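Local structure of PmbA-related protein (Thermotoga maritima, 1VL4) at residues A[236-241]-A[356-361]; A[245-250]-A[372-377]; A[391-394]-A[399-402]; A[423-428]-A[434-439]. The protein belongs to the peptidase U62 (PmbA/TldD) family and may act as a metallopeptidase, although its exact role is unsettled. One frame throughout, in Å; residues are numbered along the deposited sequence.

Contact 1 of 4, residues A[236-241]-A[356-361]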
loop_
_atom_site.group_PDB
_atom_site.type_symbol
_atom_site.label_atom_id
_atom_site.label_comp_id
_atom_site.label_asym_id
_atom_site.label_seq_id
_atom_site.Cartn_x
_atom_site.Cartn_y
_atom_site.Cartn_z
ATOM N N PRO A 236 11.979 33.243 6.832
ATOM C CA PRO A 236 11.999 32.499 8.096
ATOM C C PRO A 236 10.699 31.678 8.165
ATOM O O PRO A 236 9.655 32.133 7.655
ATOM C CB PRO A 236 12.042 33.593 9.182
ATOM C CG PRO A 236 12.213 34.877 8.488
ATOM C CD PRO A 236 11.919 34.696 7.029
ATOM N N VAL A 237 10.783 30.468 8.700
ATOM C CA VAL A 237 9.644 29.564 8.750
ATOM C C VAL A 237 9.427 29.079 10.164
ATOM O O VAL A 237 10.318 28.452 10.770
ATOM C CB VAL A 237 9.810 28.361 7.776
ATOM C CG1 VAL A 237 8.752 27.287 8.058
ATOM C CG2 VAL A 237 9.710 28.815 6.303
ATOM N N LEU A 238 8.249 29.375 10.706
ATOM C CA LEU A 238 7.833 28.732 11.955
ATOM C C LEU A 238 7.059 27.463 11.550
ATOM O O LEU A 238 5.924 27.525 11.079
ATOM C CB LEU A 238 6.988 29.681 12.787
ATOM C CG LEU A 238 6.263 29.180 14.036
ATOM C CD1 LEU A 238 7.092 28.226 14.814
ATOM C CD2 LEU A 238 5.858 30.436 14.864
ATOM N N MET A 239 7.717 26.321 11.652
ATOM C CA MET A 239 7.066 25.081 11.294
ATOM C C MET A 239 6.326 24.493 12.478
ATOM O O MET A 239 6.924 23.977 13.420
ATOM C CB MET A 239 8.071 24.132 10.714
ATOM C CG MET A 239 7.457 22.796 10.339
ATOM S SD MET A 239 8.437 21.924 9.118
ATOM C CE MET A 239 8.503 23.165 7.868
ATOM N N ARG A 240 4.998 24.569 12.435
ATOM C CA ARG A 240 4.195 24.033 13.513
ATOM C C ARG A 240 4.457 22.532 13.676
ATOM O O ARG A 240 4.803 21.846 12.715
ATOM C CB ARG A 240 2.724 24.268 13.292
ATOM C CG ARG A 240 1.882 24.149 14.561
ATOM C CD ARG A 240 0.456 24.526 14.334
ATOM N NE ARG A 240 -0.240 23.501 13.562
ATOM C CZ ARG A 240 -1.467 23.638 13.086
ATOM N NH1 ARG A 240 -1.986 22.660 12.379
ATOM N NH2 ARG A 240 -2.172 24.740 13.337
ATOM N N ASN A 241 4.285 22.075 14.913
ATOM C CA ASN A 241 4.418 20.668 15.281
ATOM C C ASN A 241 3.819 19.677 14.264
ATOM O O ASN A 241 4.478 18.717 13.855
ATOM C CB ASN A 241 3.939 20.391 16.754
ATOM C CG ASN A 241 2.542 20.916 17.093
ATOM O OD1 ASN A 241 1.710 21.180 16.219
ATOM N ND2 ASN A 241 2.263 21.005 18.412
ATOM N N GLU A 356 3.042 31.011 20.555
ATOM C CA GLU A 356 2.844 32.460 20.534
ATOM C C GLU A 356 4.156 33.224 20.732
ATOM O O GLU A 356 4.357 34.269 20.112
ATOM C CB GLU A 356 1.821 32.826 21.617
ATOM C CG GLU A 356 1.437 34.317 21.721
ATOM C CD GLU A 356 1.028 34.945 20.392
ATOM O OE1 GLU A 356 0.370 34.254 19.569
ATOM O OE2 GLU A 356 1.371 36.136 20.179
ATOM N N GLU A 357 5.034 32.711 21.605
ATOM C CA GLU A 357 6.356 33.290 21.812
ATOM C C GLU A 357 7.252 33.143 20.581
ATOM O O GLU A 357 7.936 34.079 20.179
ATOM C CB GLU A 357 7.044 32.678 23.043
ATOM C CG GLU A 357 6.405 33.148 24.359
ATOM C CD GLU A 357 6.938 32.439 25.607
ATOM O OE1 GLU A 357 7.041 31.189 25.654
ATOM O OE2 GLU A 357 7.236 33.166 26.574
ATOM N N LEU A 358 7.204 31.978 19.957
ATOM C CA LEU A 358 7.883 31.756 18.680
ATOM C C LEU A 358 7.414 32.695 17.558
ATOM O O LEU A 358 8.226 33.170 16.760
ATOM C CB LEU A 358 7.725 30.286 18.235
ATOM C CG LEU A 358 8.407 29.209 19.071
ATOM C CD1 LEU A 358 8.267 27.894 18.338
ATOM C CD2 LEU A 358 9.883 29.472 19.429
ATOM N N LEU A 359 6.115 32.929 17.475
ATOM C CA LEU A 359 5.565 33.928 16.532
ATOM C C LEU A 359 6.199 35.294 16.750
ATOM O O LEU A 359 6.670 35.966 15.808
ATOM C CB LEU A 359 4.058 34.086 16.728
ATOM C CG LEU A 359 3.206 33.056 16.002
ATOM C CD1 LEU A 359 1.752 33.155 16.507
ATOM C CD2 LEU A 359 3.290 33.265 14.514
ATOM N N LYS A 360 6.180 35.693 18.019
ATOM C CA LYS A 360 6.707 36.963 18.443
ATOM C C LYS A 360 8.187 37.038 18.107
ATOM O O LYS A 360 8.649 38.039 17.522
ATOM C CB LYS A 360 6.473 37.154 19.946
ATOM C CG LYS A 360 5.287 38.040 20.374
ATOM C CD LYS A 360 4.002 37.749 19.612
ATOM C CE LYS A 360 2.973 38.840 19.840
ATOM N NZ LYS A 360 3.413 40.177 19.309
ATOM N N GLU A 361 8.950 36.002 18.452
ATOM C CA GLU A 361 10.397 36.010 18.136
ATOM C C GLU A 361 10.672 36.066 16.635
ATOM O O GLU A 361 11.572 36.770 16.204
ATOM C CB GLU A 361 11.093 34.775 18.678
ATOM C CG GLU A 361 11.117 34.652 20.174
ATOM C CD GLU A 361 12.278 35.362 20.784
ATOM O OE1 GLU A 361 12.939 36.145 20.066
ATOM O OE2 GLU A 361 12.526 35.130 21.985
#

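Contact 2 of 4, residues A[245-250]-A[372-377]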
loop_
_atom_site.group_PDB
_atom_site.type_symbol
_atom_site.label_atom_id
_atom_site.label_comp_id
_atom_site.label_asym_id
_atom_site.label_seq_id
_atom_site.Cartn_x
_atom_site.Cartn_y
_atom_site.Cartn_z
ATOM N N LEU A 245 6.101 16.942 12.510
ATOM C CA LEU A 245 5.848 15.529 12.816
ATOM C C LEU A 245 5.901 14.692 11.526
ATOM O O LEU A 245 6.450 13.607 11.553
ATOM C CB LEU A 245 4.480 15.307 13.492
ATOM C CG LEU A 245 4.390 15.711 14.945
ATOM C CD1 LEU A 245 2.940 15.762 15.372
ATOM C CD2 LEU A 245 5.225 14.727 15.788
ATOM N N ASP A 246 5.308 15.171 10.438
ATOM C CA ASP A 246 5.411 14.440 9.141
ATOM C C ASP A 246 6.797 14.534 8.489
ATOM O O ASP A 246 7.361 13.529 8.006
ATOM C CB ASP A 246 4.383 14.926 8.134
ATOM C CG ASP A 246 2.955 14.693 8.577
ATOM O OD1 ASP A 246 2.698 13.813 9.441
ATOM O OD2 ASP A 246 2.082 15.438 8.066
ATOM N N LEU A 247 7.351 15.741 8.494
ATOM C CA LEU A 247 8.600 15.980 7.825
ATOM C C LEU A 247 9.718 15.163 8.430
ATOM O O LEU A 247 10.538 14.597 7.686
ATOM C CB LEU A 247 8.939 17.489 7.839
ATOM C CG LEU A 247 10.148 17.863 6.959
ATOM C CD1 LEU A 247 9.897 17.534 5.494
ATOM C CD2 LEU A 247 10.443 19.314 7.087
ATOM N N MET A 248 9.713 15.045 9.769
ATOM C CA MET A 248 10.723 14.300 10.519
ATOM C C MET A 248 10.817 12.839 10.088
ATOM O O MET A 248 11.802 12.171 10.374
ATOM C CB MET A 248 10.369 14.240 12.020
ATOM C CG MET A 248 10.723 15.421 12.809
ATOM S SD MET A 248 9.947 15.207 14.435
ATOM C CE MET A 248 10.892 13.948 15.255
ATOM N N GLU A 249 9.735 12.290 9.564
ATOM C CA GLU A 249 9.763 10.916 9.109
ATOM C C GLU A 249 10.844 10.657 8.091
ATOM O O GLU A 249 11.352 9.527 8.010
ATOM C CB GLU A 249 8.405 10.517 8.528
ATOM C CG GLU A 249 7.363 10.625 9.643
ATOM C CD GLU A 249 6.419 9.506 9.610
ATOM O OE1 GLU A 249 5.510 9.584 8.758
ATOM O OE2 GLU A 249 6.623 8.548 10.407
ATOM N N MET A 250 11.222 11.683 7.326
ATOM C CA MET A 250 12.288 11.487 6.328
ATOM C C MET A 250 13.686 11.331 6.964
ATOM O O MET A 250 14.655 10.958 6.305
ATOM C CB MET A 250 12.225 12.584 5.284
ATOM C CG MET A 250 12.976 13.881 5.618
ATOM S SD MET A 250 12.841 15.028 4.212
ATOM C CE MET A 250 13.959 14.313 2.995
ATOM N N GLU A 372 2.331 18.164 2.493
ATOM C CA GLU A 372 1.667 17.106 1.741
ATOM C C GLU A 372 2.617 16.599 0.677
ATOM O O GLU A 372 3.445 17.371 0.143
ATOM C CB GLU A 372 0.393 17.651 1.056
ATOM C CG GLU A 372 -0.784 17.941 2.037
ATOM C CD GLU A 372 -0.963 19.415 2.459
ATOM O OE1 GLU A 372 -0.672 20.345 1.672
ATOM O OE2 GLU A 372 -1.437 19.640 3.599
ATOM N N GLY A 373 2.485 15.305 0.370
ATOM C CA GLY A 373 3.203 14.687 -0.740
ATOM C C GLY A 373 4.577 14.182 -0.371
ATOM O O GLY A 373 5.496 14.263 -1.175
ATOM N N MET A 374 4.718 13.662 0.840
ATOM C CA MET A 374 5.998 13.151 1.319
ATOM C C MET A 374 6.493 11.985 0.452
ATOM O O MET A 374 7.680 11.910 0.100
ATOM C CB MET A 374 5.860 12.687 2.767
ATOM C CG MET A 374 5.739 13.801 3.822
ATOM S SD MET A 374 7.314 14.585 4.183
ATOM C CE MET A 374 8.280 13.275 4.929
ATOM N N HIS A 375 5.582 11.093 0.072
ATOM C CA HIS A 375 5.980 9.914 -0.695
ATOM C C HIS A 375 6.716 10.300 -1.966
ATOM O O HIS A 375 7.819 9.827 -2.206
ATOM C CB HIS A 375 4.773 9.048 -1.031
ATOM C CG HIS A 375 5.135 7.672 -1.508
ATOM N ND1 HIS A 375 5.065 7.299 -2.839
ATOM C CD2 HIS A 375 5.580 6.586 -0.831
ATOM C CE1 HIS A 375 5.440 6.036 -2.955
ATOM N NE2 HIS A 375 5.756 5.580 -1.753
ATOM N N ALA A 376 6.131 11.193 -2.760
ATOM C CA ALA A 376 6.770 11.629 -3.996
ATOM C C ALA A 376 7.827 12.685 -3.747
ATOM O O ALA A 376 8.773 12.777 -4.513
ATOM C CB ALA A 376 5.729 12.163 -5.003
ATOM N N GLY A 377 7.652 13.479 -2.691
ATOM C CA GLY A 377 8.355 14.752 -2.508
ATOM C C GLY A 377 9.553 14.774 -1.583
ATOM O O GLY A 377 10.282 15.767 -1.573
#

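Contact 3 of 4, residues A[391-394]-A[399-402]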
loop_
_atom_site.group_PDB
_atom_site.type_symbol
_atom_site.label_atom_id
_atom_site.label_comp_id
_atom_site.label_asym_id
_atom_site.label_seq_id
_atom_site.Cartn_x
_atom_site.Cartn_y
_atom_site.Cartn_z
ATOM N N GLY A 391 -0.048 27.172 5.300
ATOM C CA GLY A 391 0.437 28.037 6.353
ATOM C C GLY A 391 -0.149 29.448 6.285
ATOM O O GLY A 391 -1.205 29.672 5.669
ATOM N N TYR A 392 0.574 30.386 6.915
ATOM C CA TYR A 392 0.110 31.738 7.188
ATOM C C TYR A 392 1.281 32.702 6.998
ATOM O O TYR A 392 2.439 32.291 7.123
ATOM C CB TYR A 392 -0.373 31.816 8.654
ATOM C CG TYR A 392 -1.503 30.860 8.932
ATOM C CD1 TYR A 392 -1.239 29.521 9.173
ATOM C CD2 TYR A 392 -2.843 31.271 8.869
ATOM C CE1 TYR A 392 -2.267 28.614 9.364
ATOM C CE2 TYR A 392 -3.897 30.348 9.087
ATOM C CZ TYR A 392 -3.593 29.027 9.332
ATOM O OH TYR A 392 -4.574 28.066 9.557
ATOM N N TRP A 393 0.958 33.970 6.752
ATOM C CA TRP A 393 1.907 35.079 6.759
ATOM C C TRP A 393 1.812 35.757 8.140
ATOM O O TRP A 393 0.713 35.956 8.673
ATOM C CB TRP A 393 1.594 36.093 5.648
ATOM C CG TRP A 393 2.556 37.234 5.659
ATOM C CD1 TRP A 393 2.304 38.528 6.027
ATOM C CD2 TRP A 393 3.953 37.173 5.340
ATOM N NE1 TRP A 393 3.456 39.273 5.938
ATOM C CE2 TRP A 393 4.486 38.453 5.546
ATOM C CE3 TRP A 393 4.807 36.152 4.925
ATOM C CZ2 TRP A 393 5.828 38.744 5.309
ATOM C CZ3 TRP A 393 6.138 36.448 4.702
ATOM C CH2 TRP A 393 6.631 37.717 4.891
ATOM N N VAL A 394 2.966 36.087 8.712
ATOM C CA VAL A 394 3.043 36.747 9.991
ATOM C C VAL A 394 3.705 38.089 9.765
ATOM O O VAL A 394 4.710 38.178 9.094
ATOM C CB VAL A 394 3.904 35.913 10.967
ATOM C CG1 VAL A 394 4.112 36.630 12.305
ATOM C CG2 VAL A 394 3.285 34.548 11.173
ATOM N N ILE A 399 -0.272 36.439 13.172
ATOM C CA ILE A 399 -0.722 35.876 11.895
ATOM C C ILE A 399 -1.568 36.941 11.202
ATOM O O ILE A 399 -2.482 37.511 11.801
ATOM C CB ILE A 399 -1.489 34.536 12.089
ATOM C CG1 ILE A 399 -0.514 33.436 12.563
ATOM C CG2 ILE A 399 -2.205 34.111 10.821
ATOM C CD1 ILE A 399 -1.194 32.317 13.243
ATOM N N ALA A 400 -1.209 37.266 9.969
ATOM C CA ALA A 400 -1.956 38.231 9.215
ATOM C C ALA A 400 -3.002 37.528 8.344
ATOM O O ALA A 400 -4.156 37.941 8.320
ATOM C CB ALA A 400 -1.027 39.072 8.351
ATOM N N HIS A 401 -2.595 36.494 7.621
ATOM C CA HIS A 401 -3.498 35.824 6.669
ATOM C C HIS A 401 -2.929 34.500 6.205
ATOM O O HIS A 401 -1.722 34.316 6.214
ATOM C CB HIS A 401 -3.809 36.703 5.452
ATOM C CG HIS A 401 -2.604 37.141 4.668
ATOM N ND1 HIS A 401 -1.952 36.318 3.769
ATOM C CD2 HIS A 401 -1.961 38.333 4.621
ATOM C CE1 HIS A 401 -0.950 36.978 3.219
ATOM N NE2 HIS A 401 -0.935 38.204 3.717
ATOM N N GLY A 402 -3.803 33.583 5.802
ATOM C CA GLY A 402 -3.363 32.290 5.321
ATOM C C GLY A 402 -2.630 32.430 3.993
ATOM O O GLY A 402 -2.766 33.422 3.307
#

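Contact 4 of 4, residues A[423-428]-A[434-439]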
loop_
_atom_site.group_PDB
_atom_site.type_symbol
_atom_site.label_atom_id
_atom_site.label_comp_id
_atom_site.label_asym_id
_atom_site.label_seq_id
_atom_site.Cartn_x
_atom_site.Cartn_y
_atom_site.Cartn_z
ATOM N N GLY A 423 10.068 25.038 20.350
ATOM C CA GLY A 423 8.907 25.286 21.218
ATOM C C GLY A 423 8.696 24.233 22.278
ATOM O O GLY A 423 9.421 23.233 22.359
ATOM N N ASN A 424 7.632 24.423 23.043
ATOM C CA ASN A 424 7.305 23.528 24.129
ATOM C C ASN A 424 5.924 22.898 23.865
ATOM O O ASN A 424 5.335 22.291 24.739
ATOM C CB ASN A 424 7.405 24.273 25.481
ATOM C CG ASN A 424 6.311 25.315 25.648
ATOM O OD1 ASN A 424 5.412 25.418 24.831
ATOM N ND2 ASN A 424 6.395 26.097 26.706
ATOM N N ASP A 425 5.413 23.049 22.646
ATOM C CA ASP A 425 4.090 22.556 22.261
ATOM C C ASP A 425 4.266 21.213 21.582
ATOM O O ASP A 425 4.022 21.063 20.399
ATOM C CB ASP A 425 3.332 23.537 21.342
ATOM C CG ASP A 425 4.124 23.927 20.095
ATOM O OD1 ASP A 425 5.368 23.868 20.149
ATOM O OD2 ASP A 425 3.503 24.307 19.078
ATOM N N VAL A 426 4.660 20.231 22.382
ATOM C CA VAL A 426 4.937 18.883 21.903
ATOM C C VAL A 426 3.647 18.150 21.532
ATOM O O VAL A 426 2.653 18.217 22.255
ATOM C CB VAL A 426 5.674 18.091 22.990
ATOM C CG1 VAL A 426 5.828 16.608 22.562
ATOM C CG2 VAL A 426 7.019 18.740 23.267
ATOM N N LYS A 427 3.645 17.534 20.353
ATOM C CA LYS A 427 2.544 16.740 19.875
ATOM C C LYS A 427 3.105 15.374 19.453
ATOM O O LYS A 427 4.228 15.256 18.963
ATOM C CB LYS A 427 1.825 17.413 18.695
ATOM C CG LYS A 427 0.604 16.654 18.186
ATOM C CD LYS A 427 -0.305 17.478 17.342
ATOM C CE LYS A 427 -1.369 16.640 16.615
ATOM N NZ LYS A 427 -2.384 16.000 17.485
ATOM N N VAL A 428 2.291 14.344 19.628
ATOM C CA VAL A 428 2.698 12.972 19.316
ATOM C C VAL A 428 2.020 12.481 18.021
ATOM O O VAL A 428 0.818 12.731 17.779
ATOM C CB VAL A 428 2.324 12.054 20.521
ATOM C CG1 VAL A 428 2.577 10.564 20.174
ATOM C CG2 VAL A 428 3.072 12.397 21.670
ATOM N N ALA A 434 7.037 15.829 18.475
ATOM C CA ALA A 434 7.725 17.093 18.242
ATOM C C ALA A 434 6.921 18.283 18.643
ATOM O O ALA A 434 5.710 18.246 18.558
ATOM C CB ALA A 434 8.125 17.243 16.752
ATOM N N PRO A 435 7.629 19.374 19.001
ATOM C CA PRO A 435 7.035 20.705 19.123
ATOM C C PRO A 435 7.164 21.475 17.825
ATOM O O PRO A 435 7.640 20.949 16.835
ATOM C CB PRO A 435 7.886 21.333 20.212
ATOM C CG PRO A 435 9.255 20.811 19.899
ATOM C CD PRO A 435 9.061 19.414 19.338
ATOM N N SER A 436 6.682 22.697 17.797
ATOM C CA SER A 436 6.923 23.606 16.703
ATOM C C SER A 436 8.396 24.065 16.808
ATOM O O SER A 436 8.991 23.985 17.869
ATOM C CB SER A 436 5.966 24.794 16.789
ATOM O OG SER A 436 4.614 24.369 16.830
ATOM N N VAL A 437 8.963 24.480 15.678
ATOM C CA VAL A 437 10.303 25.070 15.598
ATOM C C VAL A 437 10.314 26.293 14.706
ATOM O O VAL A 437 9.454 26.459 13.788
ATOM C CB VAL A 437 11.358 24.069 15.030
ATOM C CG1 VAL A 437 11.470 22.856 15.929
ATOM C CG2 VAL A 437 11.027 23.663 13.554
ATOM N N LEU A 438 11.276 27.172 15.000
ATOM C CA LEU A 438 11.644 28.281 14.151
ATOM C C LEU A 438 12.913 27.965 13.337
ATOM O O LEU A 438 13.990 27.689 13.894
ATOM C CB LEU A 438 11.853 29.552 14.977
ATOM C CG LEU A 438 12.312 30.740 14.146
ATOM C CD1 LEU A 438 11.313 31.069 13.009
ATOM C CD2 LEU A 438 12.536 31.921 15.079
ATOM N N VAL A 439 12.735 27.985 12.015
ATOM C CA VAL A 439 13.791 27.706 11.045
ATOM C C VAL A 439 14.220 29.084 10.471
ATOM O O VAL A 439 13.381 29.878 9.971
ATOM C CB VAL A 439 13.294 26.727 9.915
ATOM C CG1 VAL A 439 14.418 26.357 8.939
ATOM C CG2 VAL A 439 12.687 25.484 10.468
#

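Contact 1 of 4, residues A[236-241]-A[356-361]
Leu238, which gives up more surface here than any other residue, reaches from strand 233-239 into the notch between Leu358 and Leu359 on helix 355-362. Its two methyl groups share the work. CD1 touches the leucine on one flank, lying 3.7 Å from CD1 of Leu358 and close to that residue's CB. CD2 goes to the other flank, 3.8 Å from CD2 of Leu359, and also presses on the helix backbone, 3.6 Å from N of Leu359. Both helix side chains run at about a right angle to Leu238, so the branches interlock instead of lying alongside. With CG of Leu238 anti to the backbone N (chi1 171°), the two methyls come to lie one against each helix leucine. A branched, purely apolar side chain suits this place because the contact is buried and made by van der Waals packing. Without the two methyl branches, as with an alanine here, a gap would probably open between strand and helix, leaving Leu358 and Leu359 freer to turn. Phe355 and Met362 of the same helix also pack on Leu238, while Val367 of the adjacent strand touches both Leu238 and Leu359. The arrangement is that of an alpha/beta layer: an apolar helix face laid on a sheet, here beside strand 233-239 and its parallel neighbour 365-372, the strand that follows the helix in the chain.

Contact 2 of 4, residues A[245-250]-A[372-377]
Met374 brings its CE methyl onto the backbone of segment 245-250, 3.2 Å from O of Asp246 and 3.8 Å from O of Leu247. Around that methyl the contact is apolar: CB of Met250 lies 4.0 Å from CE of Met374, and CD1 of Leu247 lies 4.1 Å from SD of Met374, the side chains of Leu247 and Met374 crossing at about a right angle. Bends at both chi2 (-77°) and chi3 (-65°) curl the thioether so that its tip meets carbonyl oxygens; a long, flexible, unbranched residue is well fitted to such an uneven surface. Those oxygens have polar partners of their own, since O of Asp246 accepts from N of Glu249 and O of Leu247 from N of Met250, the i to i+3 pattern of a 3-10 turn. The contact thus joins helix 241-247 and the turn after it to the short helix 374-377, which lies in the connection between two antiparallel neighbours of the mixed sheet, strands 365-372 and 384-395. Gly373 takes the N-cap position of this helix with a positive phi of 87°, readily adopted by a residue without CB. Further out, Leu387 of strand 384-395 touches both Leu247 and Met374, and Phe412 of helix 412-417 packs on Leu247 and Met250.

Contact 3 of 4, residues A[391-394]-A[399-402]
Trp393 and His401 stand side by side and point the same way on one face of the hairpin, yet their rings barely overlap. The planes are near parallel, at 27°, but slid apart, with the centroid of the five-membered ring of Trp393 5.4 Å from that of His401. What lies over the imidazole is instead CB of Trp393, a CH-pi contact 3.9 Å from the His401 ring centroid. CG of His401 sits between its backbone N and carbonyl carbon (chi1 58°), which turns the ring back over the neighbouring strand. Its rotation is then fixed by a straight bond from ND1 to O of Gly402, 3.0 Å long, with the acceptor in the ring plane though ND1 stands well above the carbonyl plane.

Ile399 and Val394 share the other face, and Ile399 meets both Val394 and Tyr392 at a slant: its CG2 rests 3.5 Å from CD2 of Tyr392, while its CG1 meets CG2 of Val394 at 4.2 Å. Ala400 and His401 both stand opposite Trp393, making a classic beta bulge. N of Trp393 donates to O of His401 at 2.8 Å, and O of Trp393 receives N of Ala400 at 2.7 Å. The small CB of Ala400 fits beside CD1 of Trp393. Gly402, paired with Tyr392, has no side chain, which lets CD2 of the phenol ring come close to its CA.

Strand 384-395 continues into the sheet through backbone bonds from Tyr392 and Val394 to strand 365-372. Beyond that, Tyr392 OH bonds to Ser223 OG, the Trp393 ring meets Tyr235 steeply, and Val394 packs on Met362 of helix 355-362.

Contact 4 of 4, residues A[423-428]-A[434-439]
Lys427 and Ala434 form an antiparallel hydrogen-bonded pair, with N of Lys427 2.8 Å from O of Ala434 and N of Ala434 2.9 Å from O of Lys427. Past this pair the two segments leave regular strand geometry, and the carboxylate of Asp425 takes over. Its OD1 accepts N of Ser436 at 2.9 Å, from above the carboxylate plane, while OD2 receives OG of Ser436 on its syn side in a short bond of 2.5 Å. With chi1 at 55°, CG of Asp425 lies between the backbone N and carbonyl carbon, turning the group across to Ser436. An asparagine here, with an amide in place of one carboxylate oxygen, would probably leave either N or OG of Ser436 without its acceptor. Strands 427-428 and 432-434 are joined by a short loop as a beta hairpin at the edge of one sheet, and Pro435 and Ser436 carry the chain from it into strand 437-444 of another. Gly423 donates its N to O of Ser436 at 2.9 Å; a side chain there would run into OD1 of Asp425. CB of Pro435 packs 3.3 Å from O of Gly423 and also beside CG2 of Val426. Ser436 OG in turn accepts N of Asn241, whose ND2 bonds to O of Asp425. The long chain of Lys427 leads away to O of Tyr199, with cation-pi contacts to Tyr199 and Trp198.

Contact 1 is the fully buried one, whereas contacts 2, 3 and 4 are partly buried, and Ile399 and Ala400 bring contact 3 to the surface. Contacts 1, 3 and 4 all reach the same mixed sheet: strands 233-239 and 437-444 are neighbours in it, and N of Met239 bonds to O of Val437. Contacts 1 and 3 share an apolar seam where CD2 of Leu359 meets Val394 and Ile399. Contact 2 lies nearer the centre of the chain and touches contact 4 through Leu245 and Met248. Chemistry follows place: contacts 1 and 2 are held by apolar side chains packing on side chains and backbone, without hydrogen bonds between their segments, while backbone pairing marks contacts 3 and 4, the latter adding a carboxylate.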